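Local structure of thioredoxin-like protein (Bacteroides caccae ATCC 43185, 4YOD) at residues Phe33-Tyr38 and Asp65-Val70; His37-Val42 and Gln58-Tyr63. The protein is of unknown function but joins an all-helical domain to a thioredoxin-like domain and is therefore probably a thiol-disulfide oxidoreductase. All coordinates share one frame; numbering follows the deposited sequence.

How the contacts relate
Contact 1 fastens the end of helix 27-37, and contact 2 the loop that follows it, to helix 53-66 or its end in the helical part of the chain; the centres of the two contacts lie about 9 Å apart. Contact 1 is mostly aliphatic and sits at the last turn of helix 53-66 and the residues beyond it; contact 2 is aromatic and lies farther back along the same helix. Tyr38 belongs to both, since its ring touches Ile66 in contact 1 and Tyr63 in contact 2. Between them Val35 O packs on Tyr63 CE1 at 3.9 Å. Neither includes the Cys186 and Cys189 pair, a possible redox motif of the thioredoxin-like domain.

Contact 1: Phe33-Tyr38 and Asp65-Val70; sequences FLVKHY and DILNHV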
loop_
_atom_site.group_PDB
_atom_site.type_symbol
_atom_site.label_atom_id
_atom_site.label_comp_id
_atom_site.label_asym_id
_atom_site.label_seq_id
_atom_site.Cartn_x
_atom_site.Cartn_y
_atom_site.Cartn_z
ATOM N N PHE A 33 -11.530 16.471 -15.060
ATOM C CA PHE A 33 -10.988 16.905 -16.358
ATOM C C PHE A 33 -9.446 16.800 -16.384
ATOM O O PHE A 33 -8.879 16.320 -17.366
ATOM C CB PHE A 33 -11.418 18.347 -16.698
ATOM C CG PHE A 33 -10.959 18.795 -18.069
ATOM C CD1 PHE A 33 -11.732 18.542 -19.198
ATOM C CD2 PHE A 33 -9.727 19.423 -18.238
ATOM C CE1 PHE A 33 -11.295 18.930 -20.468
ATOM C CE2 PHE A 33 -9.284 19.797 -19.510
ATOM C CZ PHE A 33 -10.075 19.553 -20.616
ATOM N N LEU A 34 -8.789 17.265 -15.314
ATOM C CA LEU A 34 -7.332 17.281 -15.194
ATOM C C LEU A 34 -6.750 15.864 -15.260
ATOM O O LEU A 34 -5.754 15.658 -15.951
ATOM C CB LEU A 34 -6.923 17.988 -13.891
ATOM C CG LEU A 34 -5.442 18.367 -13.702
ATOM C CD1 LEU A 34 -4.876 19.130 -14.919
ATOM C CD2 LEU A 34 -5.260 19.193 -12.436
ATOM N N VAL A 35 -7.386 14.893 -14.575
ATOM C CA VAL A 35 -6.942 13.505 -14.566
ATOM C C VAL A 35 -7.107 12.884 -15.967
ATOM O O VAL A 35 -6.152 12.306 -16.493
ATOM C CB VAL A 35 -7.685 12.684 -13.465
ATOM C CG1 VAL A 35 -7.624 11.182 -13.730
ATOM C CG2 VAL A 35 -7.143 12.996 -12.069
ATOM N N LYS A 36 -8.295 13.016 -16.568
ATOM C CA LYS A 36 -8.621 12.381 -17.836
ATOM C C LYS A 36 -7.790 12.866 -19.024
ATOM O O LYS A 36 -7.428 12.039 -19.860
ATOM C CB LYS A 36 -10.113 12.542 -18.139
ATOM C CG LYS A 36 -10.954 11.502 -17.381
ATOM C CD LYS A 36 -12.457 11.748 -17.485
ATOM C CE LYS A 36 -13.242 10.692 -16.740
ATOM N NZ LYS A 36 -14.711 10.875 -16.891
ATOM N N HIS A 37 -7.453 14.167 -19.081
ATOM C CA HIS A 37 -6.749 14.772 -20.209
ATOM C C HIS A 37 -5.270 15.080 -19.933
ATOM O O HIS A 37 -4.594 15.614 -20.811
ATOM C CB HIS A 37 -7.477 16.070 -20.615
ATOM C CG HIS A 37 -8.881 15.826 -21.072
ATOM N ND1 HIS A 37 -9.201 15.786 -22.417
ATOM C CD2 HIS A 37 -9.992 15.557 -20.347
ATOM C CE1 HIS A 37 -10.498 15.505 -22.468
ATOM N NE2 HIS A 37 -11.014 15.352 -21.246
ATOM N N TYR A 38 -4.757 14.681 -18.761
ATOM C CA TYR A 38 -3.394 14.964 -18.285
ATOM C C TYR A 38 -2.306 14.719 -19.317
ATOM O O TYR A 38 -1.417 15.564 -19.440
ATOM C CB TYR A 38 -3.076 14.139 -17.015
ATOM C CG TYR A 38 -1.828 14.606 -16.295
ATOM C CD1 TYR A 38 -1.871 15.684 -15.415
ATOM C CD2 TYR A 38 -0.588 14.028 -16.560
ATOM C CE1 TYR A 38 -0.717 16.152 -14.786
ATOM C CE2 TYR A 38 0.570 14.480 -15.931
ATOM C CZ TYR A 38 0.499 15.546 -15.047
ATOM O OH TYR A 38 1.630 16.010 -14.432
ATOM N N ASP A 65 -0.185 12.761 -7.788
ATOM C CA ASP A 65 -0.779 13.684 -6.817
ATOM C C ASP A 65 -2.242 14.044 -7.166
ATOM O O ASP A 65 -3.106 14.026 -6.283
ATOM C CB ASP A 65 0.065 14.974 -6.705
ATOM C CG ASP A 65 1.185 14.929 -5.675
ATOM O OD1 ASP A 65 1.033 14.207 -4.659
ATOM O OD2 ASP A 65 2.186 15.663 -5.851
ATOM N N ILE A 66 -2.525 14.379 -8.449
ATOM C CA ILE A 66 -3.888 14.772 -8.864
ATOM C C ILE A 66 -4.863 13.575 -8.863
ATOM O O ILE A 66 -6.069 13.785 -8.731
ATOM C CB ILE A 66 -3.948 15.562 -10.195
ATOM C CG1 ILE A 66 -3.461 14.733 -11.398
ATOM C CG2 ILE A 66 -3.203 16.900 -10.071
ATOM C CD1 ILE A 66 -4.084 15.092 -12.682
ATOM N N LEU A 67 -4.344 12.324 -8.927
ATOM C CA LEU A 67 -5.161 11.107 -8.855
ATOM C C LEU A 67 -5.865 10.962 -7.500
ATOM O O LEU A 67 -6.894 10.286 -7.408
ATOM C CB LEU A 67 -4.319 9.858 -9.131
ATOM C CG LEU A 67 -3.828 9.667 -10.567
ATOM C CD1 LEU A 67 -2.850 8.519 -10.632
ATOM C CD2 LEU A 67 -4.984 9.499 -11.553
ATOM N N ASN A 68 -5.346 11.629 -6.464
ATOM C CA ASN A 68 -5.961 11.606 -5.130
ATOM C C ASN A 68 -7.223 12.474 -5.031
ATOM O O ASN A 68 -7.953 12.353 -4.045
ATOM C CB ASN A 68 -4.956 12.099 -4.078
ATOM C CG ASN A 68 -3.827 11.144 -3.805
ATOM O OD1 ASN A 68 -4.032 10.014 -3.378
ATOM N ND2 ASN A 68 -2.606 11.604 -3.980
ATOM N N HIS A 69 -7.457 13.378 -5.995
ATOM C CA HIS A 69 -8.555 14.355 -5.911
ATOM C C HIS A 69 -9.812 13.929 -6.688
ATOM O O HIS A 69 -10.731 14.730 -6.839
ATOM C CB HIS A 69 -8.075 15.753 -6.384
ATOM C CG HIS A 69 -6.806 16.233 -5.729
ATOM N ND1 HIS A 69 -5.960 17.125 -6.369
ATOM C CD2 HIS A 69 -6.278 15.930 -4.514
ATOM C CE1 HIS A 69 -4.952 17.330 -5.535
ATOM N NE2 HIS A 69 -5.095 16.625 -4.407
ATOM N N VAL A 70 -9.867 12.666 -7.150
ATOM C CA VAL A 70 -11.005 12.135 -7.901
ATOM C C VAL A 70 -11.483 10.826 -7.257
ATOM O O VAL A 70 -10.693 10.217 -6.534
ATOM C CB VAL A 70 -10.663 11.923 -9.408
ATOM C CG1 VAL A 70 -10.353 13.239 -10.104
ATOM C CG2 VAL A 70 -9.527 10.907 -9.616
#
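Ile66 turns its CG1 branch into the crowded position between its own backbone N and carbonyl carbon (chi1 64°), and the extended branch delivers CD1 to Leu34, Val35 and Tyr38 together. Val35, with CG1 anti to its backbone N and CG2 beside that N (chi1 160°), points CG2 mainly at Ile66 and Val70 and CG1 at Leu67.

The side-chain contacts are aliphatic apart from the Tyr38 ring. Ile66 CD1 lies 3.7 Å from Leu34 CG, and the two side chains cross at about a right angle, with Leu34 CD2 also reaching Ile66 CG2. From Tyr38 the same methyl meets the ring obliquely, CD1 of the tyrosine being 3.6 Å from CD1 of the isoleucine. Val35 and Ile66 instead run past each other in opposite directions, with Val35 CG2 3.8 Å from Ile66 CD1. This valine methyl also rests 3.6 Å from Ile66 O, a carbonyl that accepts the backbone N-H of His69, and reaches Val70 CG1 at 3.8 Å. The other methyl, Val35 CG1, packs against Leu67 CD2 at 3.8 Å. An alanine in place of Ile66 would remove the branch shared by Leu34, Val35 and Tyr38, and is likely to open a gap between the two segments and leave the Tyr38 ring less firmly held on that side.

The backbones come nearest at Val35 and Leu67, whose CA atoms are 6.4 Å apart. The contact thus joins the end region of helix 27-37 to the end of helix 53-66 and the residues that follow it toward helix 72-85. That helix adds Ala78 against Val35 and Ala75 against both Leu67 and Val70, while Phe116 of helix 114-125 packs on Leu67.

Contact 2: His37-Val42 and Gln58-Tyr63; sequences HYWDNV and QAWVDY
Tyr63 receives the indole edge of Trp39 on one face of its ring, an edge-to-face pair with planes at 73° and the five-membered ring centroid 4.3 Å from that of the tyrosine. Trp39 NE1 stands over the centre of the phenol, 3.2 Å above its plane, so the indole nitrogen faces a pi cloud. CG of Trp39 sits anti to its carbonyl carbon (chi1 -62°), a setting that carries the indole toward helix 53-66. The Tyr38 and Tyr63 rings meet obliquely, their planes 38° apart, while Tyr63 CB makes a CH-pi contact over the Tyr38 face, 4.0 Å from the ring centroid. Tyr38, Trp39 and Tyr63 therefore form an aromatic cluster.

Apolar contacts extend the cluster along the helix. The six-membered part of the Trp39 indole brings CZ2 to within 3.7 Å of Trp60 CE3, and its CH2 approaches Ala59 CB.

The polar contacts across the interface gather at the phenol of Tyr38. Its OH donates to Ala59 O at 2.7 Å, in the carbonyl plane and on a lone pair; this oxygen also accepts the helical N-H of Tyr63, so two donors grip it. A water donates both to Tyr38 OH, at 2.9 Å, and to Asp62 OD2, at 3.2 Å, linking the phenol to the carboxylate. Away from the interface, His37 ND1 donates to Asp40 OD2 at 2.8 Å and braces the turn itself.

Two overlapping type I turns, His37-Asp40 and Trp39-Val42, shape the loop after helix 27-37, and Tyr38 and Trp39 dock it onto helix 53-66. Arg85 of helix 72-85 hydrogen-bonds to the carbonyls of Trp39 and Val42, Thr82 of that helix bonds to Tyr63 OH, and helix 90-105 packs on Trp60 through Ile96, Leu99 and Ala100.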
loop_
_atom_site.group_PDB
_atom_site.type_symbol
_atom_site.label_atom_id
_atom_site.label_comp_id
_atom_site.label_asym_id
_atom_site.label_seq_id
_atom_site.Cartn_x
_atom_site.Cartn_y
_atom_site.Cartn_z
ATOM N N HIS A 37 -7.453 14.167 -19.081
ATOM C CA HIS A 37 -6.749 14.772 -20.209
ATOM C C HIS A 37 -5.270 15.080 -19.933
ATOM O O HIS A 37 -4.594 15.614 -20.811
ATOM C CB HIS A 37 -7.477 16.070 -20.615
ATOM C CG HIS A 37 -8.881 15.826 -21.072
ATOM N ND1 HIS A 37 -9.201 15.786 -22.417
ATOM C CD2 HIS A 37 -9.992 15.557 -20.347
ATOM C CE1 HIS A 37 -10.498 15.505 -22.468
ATOM N NE2 HIS A 37 -11.014 15.352 -21.246
ATOM N N TYR A 38 -4.757 14.681 -18.761
ATOM C CA TYR A 38 -3.394 14.964 -18.285
ATOM C C TYR A 38 -2.306 14.719 -19.317
ATOM O O TYR A 38 -1.417 15.564 -19.440
ATOM C CB TYR A 38 -3.076 14.139 -17.015
ATOM C CG TYR A 38 -1.828 14.606 -16.295
ATOM C CD1 TYR A 38 -1.871 15.684 -15.415
ATOM C CD2 TYR A 38 -0.588 14.028 -16.560
ATOM C CE1 TYR A 38 -0.717 16.152 -14.786
ATOM C CE2 TYR A 38 0.570 14.480 -15.931
ATOM C CZ TYR A 38 0.499 15.546 -15.047
ATOM O OH TYR A 38 1.630 16.010 -14.432
ATOM N N TRP A 39 -2.364 13.567 -20.025
ATOM C CA TRP A 39 -1.342 13.120 -20.965
ATOM C C TRP A 39 -1.681 13.362 -22.436
ATOM O O TRP A 39 -0.956 12.874 -23.300
ATOM C CB TRP A 39 -1.099 11.605 -20.743
ATOM C CG TRP A 39 -0.595 11.276 -19.363
ATOM C CD1 TRP A 39 -1.328 10.802 -18.318
ATOM C CD2 TRP A 39 0.741 11.466 -18.864
ATOM N NE1 TRP A 39 -0.521 10.614 -17.217
ATOM C CE2 TRP A 39 0.751 11.030 -17.518
ATOM C CE3 TRP A 39 1.944 11.926 -19.438
ATOM C CZ2 TRP A 39 1.912 11.040 -16.731
ATOM C CZ3 TRP A 39 3.096 11.943 -18.655
ATOM C CH2 TRP A 39 3.070 11.516 -17.315
ATOM N N ASP A 40 -2.759 14.104 -22.725
ATOM C CA ASP A 40 -3.236 14.382 -24.082
ATOM C C ASP A 40 -2.182 14.993 -25.029
ATOM O O ASP A 40 -2.226 14.706 -26.224
ATOM C CB ASP A 40 -4.437 15.342 -24.025
ATOM C CG ASP A 40 -5.783 14.708 -23.711
ATOM O OD1 ASP A 40 -5.803 13.536 -23.266
ATOM O OD2 ASP A 40 -6.820 15.384 -23.918
ATOM N N ASN A 41 -1.255 15.824 -24.511
ATOM C CA ASN A 41 -0.259 16.513 -25.342
ATOM C C ASN A 41 1.100 15.822 -25.344
ATOM O O ASN A 41 2.088 16.397 -25.795
ATOM C CB ASN A 41 -0.129 17.967 -24.898
ATOM C CG ASN A 41 -1.402 18.735 -25.117
ATOM O OD1 ASN A 41 -2.282 18.334 -25.890
ATOM N ND2 ASN A 41 -1.546 19.833 -24.431
ATOM N N VAL A 42 1.124 14.567 -24.923
ATOM C CA VAL A 42 2.341 13.760 -24.862
ATOM C C VAL A 42 2.331 12.713 -26.001
ATOM O O VAL A 42 1.293 12.123 -26.295
ATOM C CB VAL A 42 2.462 13.119 -23.447
ATOM C CG1 VAL A 42 3.565 12.062 -23.378
ATOM C CG2 VAL A 42 2.696 14.202 -22.384
ATOM N N GLN A 58 8.983 14.291 -13.270
ATOM C CA GLN A 58 8.237 15.272 -12.485
ATOM C C GLN A 58 6.770 15.321 -12.943
ATOM O O GLN A 58 5.884 15.448 -12.097
ATOM C CB GLN A 58 8.892 16.660 -12.516
ATOM C CG GLN A 58 8.279 17.674 -11.533
ATOM C CD GLN A 58 8.096 17.142 -10.129
ATOM O OE1 GLN A 58 8.991 16.525 -9.538
ATOM N NE2 GLN A 58 6.920 17.381 -9.562
ATOM N N ALA A 59 6.516 15.144 -14.258
ATOM C CA ALA A 59 5.163 15.053 -14.822
ATOM C C ALA A 59 4.430 13.829 -14.237
ATOM O O ALA A 59 3.261 13.943 -13.856
ATOM C CB ALA A 59 5.226 14.948 -16.342
ATOM N N TRP A 60 5.144 12.688 -14.099
ATOM C CA TRP A 60 4.583 11.462 -13.507
ATOM C C TRP A 60 4.233 11.690 -12.015
ATOM O O TRP A 60 3.165 11.279 -11.588
ATOM C CB TRP A 60 5.521 10.256 -13.662
ATOM C CG TRP A 60 4.971 9.006 -13.021
ATOM C CD1 TRP A 60 5.275 8.514 -11.783
ATOM C CD2 TRP A 60 3.908 8.184 -13.530
ATOM N NE1 TRP A 60 4.502 7.398 -11.510
ATOM C CE2 TRP A 60 3.655 7.176 -12.567
ATOM C CE3 TRP A 60 3.168 8.178 -14.731
ATOM C CZ2 TRP A 60 2.698 6.170 -12.768
ATOM C CZ3 TRP A 60 2.227 7.183 -14.931
ATOM C CH2 TRP A 60 1.994 6.196 -13.958
ATOM N N VAL A 61 5.132 12.334 -11.249
ATOM C CA VAL A 61 4.954 12.647 -9.819
ATOM C C VAL A 61 3.681 13.522 -9.627
ATOM O O VAL A 61 2.850 13.210 -8.765
ATOM C CB VAL A 61 6.240 13.317 -9.248
ATOM C CG1 VAL A 61 6.007 14.016 -7.899
ATOM C CG2 VAL A 61 7.361 12.309 -9.138
ATOM N N ASP A 62 3.546 14.600 -10.429
ATOM C CA ASP A 62 2.389 15.504 -10.398
ATOM C C ASP A 62 1.080 14.768 -10.773
ATOM O O ASP A 62 0.045 15.049 -10.181
ATOM C CB ASP A 62 2.609 16.714 -11.293
ATOM C CG ASP A 62 3.647 17.676 -10.731
ATOM O OD1 ASP A 62 3.848 17.680 -9.491
ATOM O OD2 ASP A 62 4.268 18.407 -11.531
ATOM N N TYR A 63 1.146 13.798 -11.693
ATOM C CA TYR A 63 0.000 12.965 -12.068
ATOM C C TYR A 63 -0.460 12.116 -10.878
ATOM O O TYR A 63 -1.650 12.099 -10.570
ATOM C CB TYR A 63 0.375 12.048 -13.244
ATOM C CG TYR A 63 -0.746 11.167 -13.754
ATOM C CD1 TYR A 63 -1.900 11.724 -14.316
ATOM C CD2 TYR A 63 -0.607 9.781 -13.792
ATOM C CE1 TYR A 63 -2.924 10.914 -14.811
ATOM C CE2 TYR A 63 -1.584 8.968 -14.371
ATOM C CZ TYR A 63 -2.741 9.539 -14.877
ATOM O OH TYR A 63 -3.709 8.724 -15.424
HETATM O O HOH W 1 2.377 18.746 -14.070
#